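Local structure of Myo-inositol dehydrogenase (Corynebacterium glutamicum, 3EUW) at residues Ile82-Glu87 and Cys108-Ile112; Ile143-Leu149 and Leu241-Lys247. The protein probably catalyses the NAD+-dependent oxidation of myo-inositol, as a tetrameric oxidoreductase of the Gfo/Idh/MocA family. All coordinates share one frame; numbering follows the deposited sequence.

Interaction 1 of 2, residues Ile82-Glu87 and Cys108-Ile112; sequences ITRAVE and CKEKI
T83 OG1, anti to its carbonyl carbon (chi1 -59°), and C108 SG, anti to its backbone N (chi1 169°), are turned toward each other. The hydroxyl oxygen of T83 and the sulfur of C108 come to 3.9 Å, a van der Waals contact. The same T83 OG1 touches I112 CG2 at 4.1 Å. Its hydrogen bond is made within its own helix, to the carbonyl of V79. The other branch, T83 CG2, packs against K111 CD at 3.9 Å, with the two side chains crossing at about a right angle. Nearer the sheet, V86 CG1 reaches I112 CB at 4.1 Å and I82 CG2 reaches C108 SG at 4.3 Å. I82 and V86 also pack on V119 of strand 119-121, and I112 packs on F307 of helix 307-326. On the solvent side, E87 OE2 lies 4.0 Å from K111 CD. E87 OE2 and K111 NZ are 5.8 Å apart, too far for a salt bridge. Helices 78-87 and 102-112 run nearly parallel here, 16° apart with axes 10.3 Å apart, as neighbouring helices on one face of a Rossmann fold do. No hydrogen bond crosses between the segments, so the contact rests on dispersion and apolar burial.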
ATOM      1  N   ILE A  82      44.074   8.361  -1.022  1.00 27.27           N
ATOM      2  CA  ILE A  82      43.956   7.794   0.308  1.00 27.80           C
ATOM      3  C   ILE A  82      45.321   7.811   0.989  1.00 29.46           C
ATOM      4  O   ILE A  82      45.450   8.269   2.121  1.00 30.09           O
ATOM      5  CB  ILE A  82      43.437   6.338   0.254  1.00 27.97           C
ATOM      6  CG1 ILE A  82      41.931   6.339  -0.054  1.00 27.54           C
ATOM      7  CG2 ILE A  82      43.745   5.615   1.571  1.00 24.07           C
ATOM      8  CD1 ILE A  82      41.324   4.953  -0.239  1.00 26.69           C
ATOM      9  N   THR A  83      46.333   7.316   0.279  1.00 30.09           N
ATOM     10  CA  THR A  83      47.692   7.246   0.794  1.00 31.24           C
ATOM     11  C   THR A  83      48.243   8.620   1.188  1.00 32.01           C
ATOM     12  O   THR A  83      48.703   8.805   2.311  1.00 31.91           O
ATOM     13  CB  THR A  83      48.642   6.600  -0.248  1.00 32.33           C
ATOM     14  OG1 THR A  83      48.188   5.275  -0.561  1.00 31.98           O
ATOM     15  CG2 THR A  83      50.055   6.522   0.299  1.00 32.52           C
ATOM     16  N   ARG A  84      48.193   9.580   0.273  1.00 32.62           N
ATOM     17  CA  ARG A  84      48.696  10.920   0.557  1.00 33.88           C
ATOM     18  C   ARG A  84      48.039  11.544   1.783  1.00 34.47           C
ATOM     19  O   ARG A  84      48.713  12.115   2.644  1.00 32.92           O
ATOM     20  CB  ARG A  84      48.461  11.856  -0.625  1.00 35.99           C
ATOM     21  CG  ARG A  84      49.131  11.458  -1.925  1.00 40.73           C
ATOM     22  CD  ARG A  84      49.084  12.648  -2.869  1.00 45.28           C
ATOM     23  NE  ARG A  84      49.562  12.362  -4.216  1.00 47.66           N
ATOM     24  CZ  ARG A  84      49.912  13.304  -5.086  1.00 49.41           C
ATOM     25  NH1 ARG A  84      49.846  14.584  -4.737  1.00 49.81           N
ATOM     26  NH2 ARG A  84      50.317  12.969  -6.303  1.00 51.11           N
ATOM     27  N   ALA A  85      46.717  11.448   1.850  1.00 33.80           N
ATOM     28  CA  ALA A  85      45.980  12.027   2.963  1.00 34.99           C
ATOM     29  C   ALA A  85      46.366  11.362   4.276  1.00 34.83           C
ATOM     30  O   ALA A  85      46.711  12.033   5.248  1.00 34.77           O
ATOM     31  CB  ALA A  85      44.484  11.891   2.724  1.00 34.82           C
ATOM     32  N   VAL A  86      46.310  10.039   4.300  1.00 35.24           N
ATOM     33  CA  VAL A  86      46.651   9.291   5.499  1.00 36.46           C
ATOM     34  C   VAL A  86      48.098   9.537   5.947  1.00 36.15           C
ATOM     35  O   VAL A  86      48.363   9.670   7.139  1.00 36.23           O
ATOM     36  CB  VAL A  86      46.411   7.774   5.279  1.00 35.98           C
ATOM     37  CG1 VAL A  86      47.033   6.975   6.399  1.00 38.00           C
ATOM     38  CG2 VAL A  86      44.922   7.493   5.225  1.00 36.75           C
ATOM     39  N   GLU A  87      49.027   9.611   4.996  1.00 35.84           N
ATOM     40  CA  GLU A  87      50.430   9.845   5.336  1.00 35.77           C
ATOM     41  C   GLU A  87      50.618  11.193   6.023  1.00 35.40           C
ATOM     42  O   GLU A  87      51.620  11.418   6.705  1.00 34.75           O
ATOM     43  CB  GLU A  87      51.314   9.769   4.090  1.00 36.38           C
ATOM     44  CG  GLU A  87      51.299   8.407   3.409  1.00 39.29           C
ATOM     45  CD  GLU A  87      52.361   8.269   2.331  1.00 41.25           C
ATOM     46  OE1 GLU A  87      52.536   9.215   1.527  1.00 39.69           O
ATOM     47  OE2 GLU A  87      53.015   7.204   2.284  1.00 44.29           O
ATOM     48  N   CYS A 108      48.360  -0.927  -0.920  1.00 33.46           N
ATOM     49  CA  CYS A 108      48.008   0.294  -0.217  1.00 31.83           C
ATOM     50  C   CYS A 108      47.914   0.050   1.288  1.00 32.88           C
ATOM     51  O   CYS A 108      48.457   0.817   2.083  1.00 32.40           O
ATOM     52  CB  CYS A 108      46.683   0.843  -0.739  1.00 29.56           C
ATOM     53  SG  CYS A 108      46.012   2.159   0.277  1.00 27.71           S
ATOM     54  N   LYS A 109      47.233  -1.023   1.676  1.00 34.43           N
ATOM     55  CA  LYS A 109      47.076  -1.341   3.090  1.00 36.38           C
ATOM     56  C   LYS A 109      48.412  -1.494   3.818  1.00 37.18           C
ATOM     57  O   LYS A 109      48.533  -1.139   4.990  1.00 35.83           O
ATOM     58  CB  LYS A 109      46.265  -2.616   3.253  1.00 37.28           C
ATOM     59  CG  LYS A 109      45.958  -2.962   4.694  1.00 40.76           C
ATOM     60  CD  LYS A 109      45.058  -4.181   4.746  1.00 45.46           C
ATOM     61  CE  LYS A 109      44.638  -4.514   6.162  1.00 47.57           C
ATOM     62  NZ  LYS A 109      43.685  -5.654   6.156  1.00 49.74           N
ATOM     63  N   GLU A 110      49.405  -2.036   3.121  1.00 38.47           N
ATOM     64  CA  GLU A 110      50.728  -2.229   3.695  1.00 40.80           C
ATOM     65  C   GLU A 110      51.478  -0.907   3.866  1.00 39.99           C
ATOM     66  O   GLU A 110      52.040  -0.634   4.923  1.00 38.47           O
ATOM     67  CB  GLU A 110      51.540  -3.181   2.816  1.00 44.66           C
ATOM     68  CG  GLU A 110      51.384  -4.649   3.176  1.00 50.99           C
ATOM     69  CD  GLU A 110      51.617  -5.577   1.994  1.00 55.60           C
ATOM     70  OE1 GLU A 110      52.478  -5.262   1.141  1.00 58.60           O
ATOM     71  OE2 GLU A 110      50.943  -6.631   1.925  1.00 57.37           O
ATOM     72  N   LYS A 111      51.477  -0.078   2.830  1.00 39.64           N
ATOM     73  CA  LYS A 111      52.173   1.194   2.902  1.00 40.56           C
ATOM     74  C   LYS A 111      51.646   2.093   4.018  1.00 40.00           C
ATOM     75  O   LYS A 111      52.424   2.660   4.783  1.00 40.83           O
ATOM     76  CB  LYS A 111      52.085   1.929   1.561  1.00 42.22           C
ATOM     77  CG  LYS A 111      52.897   3.218   1.524  1.00 45.80           C
ATOM     78  CD  LYS A 111      52.926   3.853   0.137  1.00 48.10           C
ATOM     79  CE  LYS A 111      53.689   2.995  -0.867  1.00 50.67           C
ATOM     80  NZ  LYS A 111      53.785   3.648  -2.209  1.00 49.46           N
ATOM     81  N   ILE A 112      50.328   2.211   4.126  1.00 38.58           N
ATOM     82  CA  ILE A 112      49.728   3.070   5.141  1.00 36.31           C
ATOM     83  C   ILE A 112      49.684   2.454   6.539  1.00 36.56           C
ATOM     84  O   ILE A 112      49.645   3.171   7.539  1.00 36.20           O
ATOM     85  CB  ILE A 112      48.294   3.485   4.737  1.00 36.27           C
ATOM     86  CG1 ILE A 112      47.373   2.268   4.739  1.00 35.28           C
ATOM     87  CG2 ILE A 112      48.303   4.099   3.350  1.00 35.74           C
ATOM     88  CD1 ILE A 112      45.938   2.604   4.432  1.00 38.10           C
TER

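Interaction 2 of 2, residues Ile143-Leu149 and Leu241-Lys247; sequences IGNLEQL and LEAFGSK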
ATOM      1  N   ILE A 143      12.789  -8.659  15.358  1.00 17.39           N
ATOM      2  CA  ILE A 143      12.233  -9.773  14.596  1.00 18.05           C
ATOM      3  C   ILE A 143      12.949 -11.095  14.875  1.00 17.92           C
ATOM      4  O   ILE A 143      12.885 -12.020  14.059  1.00 16.22           O
ATOM      5  CB  ILE A 143      12.276  -9.528  13.070  1.00 18.00           C
ATOM      6  CG1 ILE A 143      13.715  -9.255  12.622  1.00 15.09           C
ATOM      7  CG2 ILE A 143      11.353  -8.392  12.702  1.00 15.38           C
ATOM      8  CD1 ILE A 143      13.897  -9.306  11.124  1.00 13.30           C
ATOM      9  N   GLY A 144      13.622 -11.172  16.023  1.00 17.44           N
ATOM     10  CA  GLY A 144      14.332 -12.384  16.401  1.00 16.34           C
ATOM     11  C   GLY A 144      15.654 -12.551  15.685  1.00 16.63           C
ATOM     12  O   GLY A 144      16.267 -11.569  15.271  1.00 16.55           O
ATOM     13  N   ASN A 145      16.100 -13.794  15.537  1.00 16.75           N
ATOM     14  CA  ASN A 145      17.357 -14.067  14.855  1.00 18.36           C
ATOM     15  C   ASN A 145      17.170 -13.880  13.353  1.00 17.74           C
ATOM     16  O   ASN A 145      16.218 -14.401  12.767  1.00 17.81           O
ATOM     17  CB  ASN A 145      17.817 -15.506  15.114  1.00 21.29           C
ATOM     18  CG  ASN A 145      17.638 -15.928  16.560  1.00 23.91           C
ATOM     19  OD1 ASN A 145      18.119 -15.265  17.480  1.00 28.99           O
ATOM     20  ND2 ASN A 145      16.947 -17.039  16.770  1.00 29.03           N
ATOM     21  N   LEU A 146      18.083 -13.131  12.741  1.00 17.04           N
ATOM     22  CA  LEU A 146      18.059 -12.884  11.310  1.00 15.67           C
ATOM     23  C   LEU A 146      18.363 -14.203  10.585  1.00 16.60           C
ATOM     24  O   LEU A 146      19.372 -14.862  10.874  1.00 16.64           O
ATOM     25  CB  LEU A 146      19.108 -11.827  10.959  1.00 15.07           C
ATOM     26  CG  LEU A 146      19.271 -11.450   9.483  1.00 13.97           C
ATOM     27  CD1 LEU A 146      17.958 -10.906   8.953  1.00 13.70           C
ATOM     28  CD2 LEU A 146      20.384 -10.418   9.331  1.00 11.99           C
ATOM     29  N   GLU A 147      17.495 -14.588   9.657  1.00 13.04           N
ATOM     30  CA  GLU A 147      17.670 -15.833   8.930  1.00 15.62           C
ATOM     31  C   GLU A 147      17.884 -15.647   7.427  1.00 15.34           C
ATOM     32  O   GLU A 147      18.640 -16.396   6.801  1.00 12.56           O
ATOM     33  CB  GLU A 147      16.471 -16.750   9.185  1.00 11.67           C
ATOM     34  CG  GLU A 147      16.287 -17.083  10.670  1.00 14.22           C
ATOM     35  CD  GLU A 147      15.007 -17.853  10.959  1.00 15.17           C
ATOM     36  OE1 GLU A 147      14.150 -17.970  10.052  1.00 14.19           O
ATOM     37  OE2 GLU A 147      14.852 -18.335  12.098  1.00 15.40           O
ATOM     38  N   GLN A 148      17.224 -14.646   6.853  1.00 15.51           N
ATOM     39  CA  GLN A 148      17.344 -14.375   5.428  1.00 15.82           C
ATOM     40  C   GLN A 148      17.378 -12.876   5.191  1.00 14.95           C
ATOM     41  O   GLN A 148      16.733 -12.109   5.916  1.00 16.10           O
ATOM     42  CB  GLN A 148      16.155 -14.962   4.669  1.00 16.28           C
ATOM     43  CG  GLN A 148      15.839 -16.383   5.020  1.00 16.13           C
ATOM     44  CD  GLN A 148      14.740 -16.962   4.155  1.00 15.87           C
ATOM     45  OE1 GLN A 148      13.764 -16.284   3.818  1.00 16.54           O
ATOM     46  NE2 GLN A 148      14.885 -18.230   3.803  1.00 10.01           N
ATOM     47  N   LEU A 149      18.120 -12.468   4.167  1.00 13.83           N
ATOM     48  CA  LEU A 149      18.241 -11.065   3.800  1.00 12.81           C
ATOM     49  C   LEU A 149      18.116 -11.047   2.278  1.00 13.49           C
ATOM     50  O   LEU A 149      18.960 -11.595   1.575  1.00 15.55           O
ATOM     51  CB  LEU A 149      19.597 -10.518   4.251  1.00 10.19           C
ATOM     52  CG  LEU A 149      19.815  -9.009   4.121  1.00 13.13           C
ATOM     53  CD1 LEU A 149      18.799  -8.246   4.968  1.00 15.60           C
ATOM     54  CD2 LEU A 149      21.222  -8.670   4.565  1.00 13.07           C
ATOM     55  N   LEU A 241      14.893  -3.983   0.115  1.00 14.26           N
ATOM     56  CA  LEU A 241      15.609  -4.835   1.038  1.00 14.85           C
ATOM     57  C   LEU A 241      14.613  -5.458   2.000  1.00 15.51           C
ATOM     58  O   LEU A 241      13.717  -4.784   2.510  1.00 15.24           O
ATOM     59  CB  LEU A 241      16.659  -4.032   1.809  1.00 16.55           C
ATOM     60  CG  LEU A 241      17.529  -4.845   2.771  1.00 18.98           C
ATOM     61  CD1 LEU A 241      18.859  -4.141   2.983  1.00 20.65           C
ATOM     62  CD2 LEU A 241      16.803  -5.052   4.084  1.00 17.90           C
ATOM     63  N   GLU A 242      14.788  -6.746   2.248  1.00 13.68           N
ATOM     64  CA  GLU A 242      13.909  -7.475   3.137  1.00 13.92           C
ATOM     65  C   GLU A 242      14.739  -8.313   4.110  1.00 13.76           C
ATOM     66  O   GLU A 242      15.616  -9.067   3.691  1.00 14.57           O
ATOM     67  CB  GLU A 242      13.007  -8.382   2.294  1.00 15.86           C
ATOM     68  CG  GLU A 242      12.068  -9.271   3.072  1.00 16.63           C
ATOM     69  CD  GLU A 242      11.342 -10.278   2.179  1.00 18.10           C
ATOM     70  OE1 GLU A 242      10.938  -9.920   1.051  1.00 19.56           O
ATOM     71  OE2 GLU A 242      11.166 -11.429   2.606  1.00 18.50           O
ATOM     72  N   ALA A 243      14.467  -8.162   5.401  1.00 10.48           N
ATOM     73  CA  ALA A 243      15.142  -8.940   6.435  1.00 10.98           C
ATOM     74  C   ALA A 243      14.086  -9.846   7.082  1.00 12.31           C
ATOM     75  O   ALA A 243      13.086  -9.371   7.631  1.00 12.98           O
ATOM     76  CB  ALA A 243      15.757  -8.020   7.480  1.00  9.15           C
ATOM     77  N   PHE A 244      14.296 -11.151   7.001  1.00 11.72           N
ATOM     78  CA  PHE A 244      13.348 -12.100   7.574  1.00 13.01           C
ATOM     79  C   PHE A 244      13.981 -12.823   8.757  1.00 14.24           C
ATOM     80  O   PHE A 244      15.079 -13.378   8.638  1.00 12.48           O
ATOM     81  CB  PHE A 244      12.927 -13.128   6.518  1.00 13.34           C
ATOM     82  CG  PHE A 244      12.022 -14.209   7.049  1.00 15.14           C
ATOM     83  CD1 PHE A 244      10.655 -13.977   7.205  1.00 15.92           C
ATOM     84  CD2 PHE A 244      12.533 -15.449   7.416  1.00 15.63           C
ATOM     85  CE1 PHE A 244       9.811 -14.969   7.718  1.00 16.19           C
ATOM     86  CE2 PHE A 244      11.685 -16.449   7.934  1.00 15.98           C
ATOM     87  CZ  PHE A 244      10.325 -16.201   8.081  1.00 14.06           C
ATOM     88  N   GLY A 245      13.283 -12.822   9.891  1.00 13.47           N
ATOM     89  CA  GLY A 245      13.807 -13.476  11.069  1.00 14.53           C
ATOM     90  C   GLY A 245      12.837 -14.449  11.707  1.00 17.35           C
ATOM     91  O   GLY A 245      11.717 -14.630  11.229  1.00 16.47           O
ATOM     92  N   SER A 246      13.270 -15.067  12.803  1.00 17.67           N
ATOM     93  CA  SER A 246      12.449 -16.041  13.510  1.00 18.96           C
ATOM     94  C   SER A 246      11.142 -15.461  14.061  1.00 20.35           C
ATOM     95  O   SER A 246      10.200 -16.200  14.289  1.00 19.63           O
ATOM     96  CB  SER A 246      13.256 -16.676  14.646  1.00 19.91           C
ATOM     97  OG  SER A 246      13.798 -15.689  15.514  1.00 20.10           O
ATOM     98  N   LYS A 247      11.074 -14.148  14.265  1.00 20.46           N
ATOM     99  CA  LYS A 247       9.853 -13.546  14.808  1.00 22.12           C
ATOM    100  C   LYS A 247       9.195 -12.497  13.930  1.00 20.59           C
ATOM    101  O   LYS A 247       8.334 -11.760  14.400  1.00 20.35           O
ATOM    102  CB  LYS A 247      10.126 -12.910  16.174  1.00 23.69           C
ATOM    103  CG  LYS A 247      10.507 -13.892  17.257  1.00 31.20           C
ATOM    104  CD  LYS A 247      10.801 -13.174  18.575  1.00 33.87           C
ATOM    105  CE  LYS A 247      11.165 -14.168  19.675  1.00 35.94           C
ATOM    106  NZ  LYS A 247      11.473 -13.488  20.966  1.00 38.04           N
TER
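Strands 146-149 and 241-245 pair antiparallel, and a classic beta bulge at E147 and Q148 opposite F244 shifts the register by one residue. F244 O accepts both E147 N (2.9 Å) and Q148 N (3.1 Å), both in the plane of the F244 carbonyl. F244 N returns a nearly straight bond to Q148 O, 2.8 Å long. Beyond the bulge the loops stay joined. S246 N bonds to N145 O, and S246 OG accepts N145 N at 3.0 Å. S246 OG is placed for this by lying between its backbone N and carbonyl carbon (chi1 55°). K247 N reaches I143 O at 2.8 Å from well above the carbonyl plane. G144 and G245 lie close against the other segment; G144 has a positive phi and G245 CA lies near I143 O.

On one face, A243 CB touches two leucine methyls, L146 CD1 at 3.9 Å and L149 CD1 at 4.0 Å. L149 CD1 also meets L241 CD2. Helices 129-139 and 169-185 pack on this side. On the other face, Q148 runs alongside F244, pointing the same way. E147 crosses the ring obliquely, with OE1 3.6 Å from F244 CE2 and the carboxylate turned 60° from the ring plane. The polar ends of these two residues bond to a second subunit: E147 to its H232, Q148 to its R154 and N229. This bulged pairing belongs to the large mixed sheet of the Gfo/Idh/MocA C-terminal domain, which has helices on one face and a subunit interface on the other.

Interactions 1 and 2 lie in different domains of the chain. Their centres are 38 Å apart, their nearest atoms are about 23 Å apart, and they do not touch. Interaction 1 joins two helices beside the parallel sheet of the NAD-binding Rossmann fold. Interaction 2 joins two strands of the mixed C-terminal sheet. They follow in series along the chain, the first closing before the second opens. Their surroundings differ too: no other subunit touches interaction 1, whereas a second subunit lies against interaction 2. Neither includes a residue of the sodium site, which is formed by I23, A24, N26 and L29 in the Rossmann part.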